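Local coordinates for starch synthase I (Hordeum vulgare, PDB 4HLN), which is a plant glycosyltransferase of the starch synthase family, built from two Rossmann-like domains facing each other across a cleft in the GT-B manner, at residues A245-P250 and P277-A282; E327-F330 and A334-H337; I443-R448 and K453-I458. All blocks are in the same frame, centred on the assembly; numbering follows the deposited sequence.

Interaction 1: residues A245-P250 and P277-A282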
# COMPACT_ATOMS: atom_id res chain seq x y z
N ALA A 245 19.40 -5.31 -14.48
CA ALA A 245 19.49 -3.98 -15.03
C ALA A 245 19.52 -2.96 -13.90
O ALA A 245 20.30 -2.02 -13.92
CB ALA A 245 18.29 -3.72 -15.94
N ALA A 246 18.66 -3.14 -12.92
CA ALA A 246 18.54 -2.15 -11.87
C ALA A 246 19.82 -2.06 -11.03
O ALA A 246 20.12 -1.01 -10.45
CB ALA A 246 17.30 -2.43 -11.00
N CYS A 247 20.57 -3.15 -10.98
CA CYS A 247 21.85 -3.16 -10.27
C CYS A 247 22.93 -2.40 -11.03
O CYS A 247 23.82 -1.80 -10.44
CB CYS A 247 22.28 -4.60 -9.99
SG CYS A 247 21.28 -5.39 -8.71
N GLU A 248 22.82 -2.40 -12.35
CA GLU A 248 23.76 -1.66 -13.18
C GLU A 248 23.51 -0.16 -13.28
O GLU A 248 24.44 0.63 -13.39
CB GLU A 248 23.81 -2.27 -14.58
CG GLU A 248 24.55 -3.59 -14.58
CD GLU A 248 25.99 -3.42 -14.12
OE1 GLU A 248 26.72 -2.63 -14.77
OE2 GLU A 248 26.39 -4.05 -13.11
N ALA A 249 22.24 0.24 -13.25
CA ALA A 249 21.90 1.62 -13.54
C ALA A 249 22.69 2.64 -12.71
O ALA A 249 23.25 3.61 -13.25
CB ALA A 249 20.39 1.84 -13.40
N PRO A 250 22.76 2.43 -11.39
CA PRO A 250 23.46 3.38 -10.50
C PRO A 250 24.97 3.42 -10.74
O PRO A 250 25.64 4.37 -10.34
CB PRO A 250 23.16 2.83 -9.09
CG PRO A 250 21.96 1.96 -9.26
CD PRO A 250 22.09 1.36 -10.64
N PRO A 277 18.07 -7.56 -4.12
CA PRO A 277 18.84 -7.73 -2.89
C PRO A 277 19.65 -9.01 -2.89
O PRO A 277 20.66 -9.10 -2.18
CB PRO A 277 17.77 -7.81 -1.80
CG PRO A 277 16.49 -8.02 -2.51
CD PRO A 277 16.62 -7.48 -3.88
N VAL A 278 19.22 -9.98 -3.68
CA VAL A 278 20.01 -11.21 -3.79
C VAL A 278 21.26 -10.93 -4.62
O VAL A 278 22.36 -11.30 -4.25
CB VAL A 278 19.19 -12.38 -4.40
CG1 VAL A 278 19.97 -13.69 -4.30
CG2 VAL A 278 17.85 -12.52 -3.71
N LEU A 279 21.07 -10.25 -5.75
CA LEU A 279 22.18 -9.85 -6.60
C LEU A 279 23.22 -9.07 -5.81
O LEU A 279 24.42 -9.38 -5.86
CB LEU A 279 21.67 -9.03 -7.78
CG LEU A 279 20.89 -9.90 -8.77
CD1 LEU A 279 20.33 -9.09 -9.95
CD2 LEU A 279 21.75 -11.09 -9.24
N LEU A 280 22.77 -8.05 -5.08
CA LEU A 280 23.70 -7.25 -4.29
C LEU A 280 24.58 -8.17 -3.45
O LEU A 280 25.80 -8.06 -3.44
CB LEU A 280 22.95 -6.29 -3.39
CG LEU A 280 22.15 -5.23 -4.14
CD1 LEU A 280 21.39 -4.37 -3.17
CD2 LEU A 280 23.06 -4.41 -5.02
N ALA A 281 23.93 -9.10 -2.76
CA ALA A 281 24.61 -9.99 -1.84
C ALA A 281 25.47 -11.07 -2.51
O ALA A 281 26.50 -11.49 -1.98
CB ALA A 281 23.59 -10.62 -0.91
N ALA A 282 25.07 -11.50 -3.70
CA ALA A 282 25.72 -12.63 -4.35
C ALA A 282 26.77 -12.19 -5.37
O ALA A 282 27.85 -12.76 -5.45
CB ALA A 282 24.66 -13.53 -5.01

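Interaction 2: residues E327-F330 and A334-H337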
# COMPACT_ATOMS: atom_id res chain seq x y z
N GLU A 327 15.43 -21.15 -2.33
CA GLU A 327 14.83 -22.45 -2.19
C GLU A 327 13.52 -22.37 -1.42
O GLU A 327 13.43 -21.71 -0.38
CB GLU A 327 15.77 -23.37 -1.44
CG GLU A 327 15.22 -24.75 -1.27
CD GLU A 327 16.09 -25.60 -0.38
OE1 GLU A 327 16.91 -25.02 0.37
OE2 GLU A 327 15.95 -26.85 -0.45
N TRP A 328 12.50 -23.06 -1.93
CA TRP A 328 11.19 -23.07 -1.30
C TRP A 328 10.54 -24.43 -1.56
O TRP A 328 10.25 -24.79 -2.71
CB TRP A 328 10.37 -21.98 -1.92
CG TRP A 328 9.16 -21.57 -1.17
CD1 TRP A 328 7.87 -21.56 -1.63
CD2 TRP A 328 9.11 -21.03 0.16
NE1 TRP A 328 7.03 -21.05 -0.68
CE2 TRP A 328 7.76 -20.72 0.43
CE3 TRP A 328 10.08 -20.77 1.13
CZ2 TRP A 328 7.36 -20.18 1.65
CZ3 TRP A 328 9.68 -20.24 2.34
CH2 TRP A 328 8.33 -19.95 2.59
N VAL A 329 10.32 -25.19 -0.51
CA VAL A 329 9.63 -26.47 -0.64
C VAL A 329 8.20 -26.43 -0.11
O VAL A 329 7.96 -26.08 1.05
CB VAL A 329 10.36 -27.57 0.11
CG1 VAL A 329 9.58 -28.87 -0.00
CG2 VAL A 329 11.79 -27.72 -0.44
N PHE A 330 7.24 -26.79 -0.96
CA PHE A 330 5.85 -26.83 -0.50
C PHE A 330 5.55 -28.04 0.37
O PHE A 330 6.03 -29.16 0.12
CB PHE A 330 4.89 -26.74 -1.67
CG PHE A 330 4.87 -25.39 -2.32
CD1 PHE A 330 4.05 -24.38 -1.84
CD2 PHE A 330 5.69 -25.11 -3.41
CE1 PHE A 330 4.04 -23.12 -2.44
CE2 PHE A 330 5.68 -23.86 -4.01
CZ PHE A 330 4.85 -22.87 -3.53
N ALA A 334 0.04 -29.61 0.09
CA ALA A 334 -0.02 -28.71 -1.05
C ALA A 334 0.59 -29.31 -2.31
O ALA A 334 0.79 -28.59 -3.29
CB ALA A 334 0.65 -27.38 -0.73
N ARG A 335 0.86 -30.61 -2.31
CA ARG A 335 1.34 -31.28 -3.52
C ARG A 335 0.24 -31.50 -4.54
O ARG A 335 -0.94 -31.67 -4.20
CB ARG A 335 2.00 -32.61 -3.20
CG ARG A 335 3.10 -32.50 -2.15
CD ARG A 335 4.29 -31.67 -2.59
NE ARG A 335 5.13 -31.43 -1.43
CZ ARG A 335 6.15 -32.21 -1.08
NH1 ARG A 335 6.85 -31.93 0.01
NH2 ARG A 335 6.46 -33.28 -1.82
N ARG A 336 0.65 -31.56 -5.80
CA ARG A 336 -0.25 -31.38 -6.92
C ARG A 336 -0.46 -32.61 -7.79
O ARG A 336 -1.37 -32.66 -8.61
CB ARG A 336 0.27 -30.21 -7.75
CG ARG A 336 0.31 -28.93 -6.95
CD ARG A 336 -1.11 -28.50 -6.62
NE ARG A 336 -1.74 -28.06 -7.86
CZ ARG A 336 -1.61 -26.83 -8.36
NH1 ARG A 336 -0.91 -25.91 -7.70
NH2 ARG A 336 -2.18 -26.53 -9.51
N HIS A 337 0.40 -33.60 -7.61
CA HIS A 337 0.30 -34.87 -8.30
C HIS A 337 1.21 -35.85 -7.58
O HIS A 337 2.07 -35.44 -6.79
CB HIS A 337 0.66 -34.77 -9.79
CG HIS A 337 2.00 -34.19 -10.05
ND1 HIS A 337 3.13 -34.97 -10.23
CD2 HIS A 337 2.42 -32.91 -10.18
CE1 HIS A 337 4.17 -34.20 -10.44
NE2 HIS A 337 3.77 -32.94 -10.42

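Interaction 3: residues I443-R448 and K453-I458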
# COMPACT_ATOMS: atom_id res chain seq x y z
N ILE A 443 -23.45 6.39 9.47
CA ILE A 443 -22.31 5.57 9.13
C ILE A 443 -22.16 5.43 7.63
O ILE A 443 -23.14 5.21 6.91
CB ILE A 443 -22.46 4.18 9.71
CG1 ILE A 443 -22.46 4.26 11.23
CG2 ILE A 443 -21.34 3.28 9.24
CD1 ILE A 443 -23.02 3.04 11.89
N GLY A 444 -20.91 5.54 7.17
CA GLY A 444 -20.60 5.50 5.75
C GLY A 444 -19.69 4.34 5.36
O GLY A 444 -18.79 3.94 6.11
N PHE A 445 -19.95 3.79 4.18
CA PHE A 445 -18.98 2.96 3.50
C PHE A 445 -18.76 3.55 2.11
O PHE A 445 -19.69 4.03 1.49
CB PHE A 445 -19.48 1.51 3.37
CG PHE A 445 -18.71 0.72 2.35
CD1 PHE A 445 -19.03 0.79 1.00
CD2 PHE A 445 -17.63 -0.07 2.74
CE1 PHE A 445 -18.32 0.08 0.06
CE2 PHE A 445 -16.91 -0.79 1.80
CZ PHE A 445 -17.25 -0.71 0.46
N ILE A 446 -17.53 3.50 1.63
CA ILE A 446 -17.23 4.03 0.31
C ILE A 446 -16.19 3.20 -0.43
O ILE A 446 -15.11 2.94 0.09
CB ILE A 446 -16.68 5.47 0.39
CG1 ILE A 446 -17.65 6.39 1.12
CG2 ILE A 446 -16.37 5.99 -1.01
CD1 ILE A 446 -17.21 7.88 1.11
N GLY A 447 -16.52 2.80 -1.65
CA GLY A 447 -15.53 2.18 -2.51
C GLY A 447 -16.10 1.15 -3.45
O GLY A 447 -17.31 0.94 -3.51
N ARG A 448 -15.20 0.50 -4.19
CA ARG A 448 -15.58 -0.52 -5.15
C ARG A 448 -16.34 -1.66 -4.48
O ARG A 448 -16.03 -2.05 -3.36
CB ARG A 448 -14.32 -1.07 -5.83
CG ARG A 448 -13.40 -0.02 -6.43
CD ARG A 448 -12.85 -0.50 -7.77
NE ARG A 448 -13.94 -0.89 -8.67
CZ ARG A 448 -14.42 -0.13 -9.66
NH1 ARG A 448 -15.42 -0.57 -10.41
NH2 ARG A 448 -13.89 1.07 -9.89
N LYS A 453 -12.86 -5.47 -0.58
CA LYS A 453 -13.32 -4.31 0.18
C LYS A 453 -14.16 -4.69 1.40
O LYS A 453 -14.49 -3.84 2.22
CB LYS A 453 -14.04 -3.30 -0.72
CG LYS A 453 -13.13 -2.54 -1.68
CD LYS A 453 -12.01 -1.83 -0.94
CE LYS A 453 -11.32 -0.76 -1.80
NZ LYS A 453 -10.24 -0.06 -1.04
N GLY A 454 -14.49 -5.98 1.53
CA GLY A 454 -15.20 -6.44 2.71
C GLY A 454 -16.70 -6.41 2.49
O GLY A 454 -17.49 -6.54 3.43
N ILE A 455 -17.08 -6.24 1.24
CA ILE A 455 -18.47 -6.20 0.80
C ILE A 455 -19.40 -7.22 1.48
O ILE A 455 -20.45 -6.85 2.00
CB ILE A 455 -18.54 -6.35 -0.73
CG1 ILE A 455 -18.21 -5.02 -1.38
CG2 ILE A 455 -19.89 -6.79 -1.17
CD1 ILE A 455 -18.57 -3.84 -0.51
N ASP A 456 -19.01 -8.50 1.46
CA ASP A 456 -19.86 -9.57 1.98
C ASP A 456 -20.11 -9.52 3.48
O ASP A 456 -21.16 -9.94 3.95
CB ASP A 456 -19.31 -10.95 1.59
CG ASP A 456 -17.89 -11.18 2.09
OD1 ASP A 456 -17.02 -10.31 1.84
OD2 ASP A 456 -17.64 -12.22 2.74
N LEU A 457 -19.14 -9.01 4.25
CA LEU A 457 -19.34 -8.80 5.68
C LEU A 457 -20.51 -7.86 5.93
O LEU A 457 -21.38 -8.13 6.76
CB LEU A 457 -18.09 -8.17 6.31
CG LEU A 457 -17.01 -9.08 6.88
CD1 LEU A 457 -17.55 -9.91 8.04
CD2 LEU A 457 -16.39 -9.97 5.80
N ILE A 458 -20.50 -6.74 5.23
CA ILE A 458 -21.55 -5.75 5.38
C ILE A 458 -22.91 -6.36 5.04
O ILE A 458 -23.88 -6.15 5.75
CB ILE A 458 -21.26 -4.52 4.52
CG1 ILE A 458 -20.14 -3.69 5.16
CG2 ILE A 458 -22.53 -3.70 4.30
CD1 ILE A 458 -19.66 -2.51 4.31

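Interaction 1: residues A245-P250 and P277-A282
Cys247 and Leu279 make the closest meeting between 245-250 and 277-282, two helical segments that touch through three side chains. The thiol sulfur does all the work on its helix. Cys247 SG rests 3.8 Å from Leu279 CB and 4.0 Å from Leu279 CD1, so it lies alongside the base of the leucine and one of its methyls. Its direction follows from chi1 of -72°, which sets SG anti to the carbonyl carbon and sends it across to the partner helix. Leu280 comes in less closely, its CD2 4.2 Å from Cys247 SG; the cysteine thus sits against two consecutive leucines of the other helix. No hydrogen bond crosses, and the contact is apolar and buried. On this packed side Leu279 also rests on Leu318, and Tyr290 touches Leu280 while its hydroxyl bonds to Cys247 O. Helix 235-252 packs on strands 195-205 and 126-130, through Ala245 on Phe200 and Pro250 on Val128, and helix 276-284 packs on helix 347-354, through Pro277 on Ala351. The solvent side begins at Glu248, partly exposed, whose OE2 hydrogen-bonds Tyr284 OH. With helix 235-252 lying against the mixed sheet and helix 276-284 connecting its parallel strands 264-269 and 294-299, the pair shows the alpha/beta layering of the N-terminal Rossmann-like domain of a GT-B protein.

Interaction 2: residues E327-F330 and A334-H337
Arg335 reaches Phe330 by a folded path: chi1 of -53° places CG anti to the carbonyl carbon, and chi2 of -65° bends the chain; CD then continues extended, and a roughly perpendicular last torsion turns the guanidinium toward the carbonyl. That group approaches the Phe330 carbonyl side-on, with NE and NH1 both donating to the one oxygen; both bonds are clearly bent, since a single atom serves two donors. Arg335 NE lies 2.9 Å from Phe330 O, above the carbonyl plane, and Arg335 NH1 is also 2.9 Å from Phe330 O but almost in line with the C=O bond, the C=O...N angle being 168°. The oxygen itself is tilted slightly out of the guanidinium plane. Such a double grip limits how far the guanidinium can turn, and Arg335 NH2 adds a bond to Asp340 O. Beside it, Val329 CG1 stands 4.1 Å from Arg335 NH1, while Phe330 CB and Ala334 CB meet more distantly at 4.4 Å. The Phe330 ring turns away from 334-337, with Trp328 CD1 above one face, toward its rim. Here the long connection between strands 327-329 and 343-346 folds back on the end of its first strand, an edge strand of a three-stranded antiparallel sheet whose central strand 343-346 offers Ala344 to Phe330.

Interaction 3: residues I443-R448 and K453-I458
Strand 443-446 gives way at Gly447, phi 148°, to a loop that brings the chain round to Lys453 and into helix 455-458, with Gly454, phi 92°, as its N-cap. The two segments are nearest at the loop end, where the CA atoms of Arg448 and Lys453 are 6.9 Å apart; farther in, Phe445 CA and Ile458 CA are separated by 9.3 Å, a separation bridged by Phe445 and two isoleucines. With CG anti to the backbone N (chi1 164°), the Phe445 ring projects from the strand to the start of the helix and meets two isoleucine methyls. Ile455 CD1 reaches Phe445 CZ at 3.5 Å, the two side chains crossing at about a right angle, and Ile458 CD1 lies 3.5 Å from Phe445 CD2. At the ring edge, near its plane, Lys453 O sits 3.9 Å from Phe445 CE2. Nearer the loop, Lys453 CG passes 3.4 Å from Arg448 O; the lysine chain then bends away, and its NZ makes a salt bridge with Glu525. No hydrogen bond joins the segments. The contact forms the opening of a beta-alpha-beta crossover: strand 442-446, helix 455-466, then strand 471-476, whose Phe472 and Met474 also pack on Phe445. On the other side of strand 442-446, strand 517-520 pairs with it at Gly444, and Pro521 in the loop beyond covers Ile458.

The three contacts follow one another along the chain without overlap. Interactions 1 and 2 fall in the range of the starch synthase catalytic domain, their centres 29 Å apart and nearest atoms about 9 Å. The first joins two helices of the domain built on the large mixed sheet; the second belongs to a small three-stranded antiparallel sheet. Interaction 3, in the glycosyl transferases group 1 range, joins a strand of the separate six-stranded parallel sheet to helix 455-466, with its centre 42 Å from that of interaction 1 and 36 Å from that of interaction 2. Interactions 1 and 3, on opposite sides of the chain's centre, thus mark the two Rossmann-like halves, each contact staying within its own half.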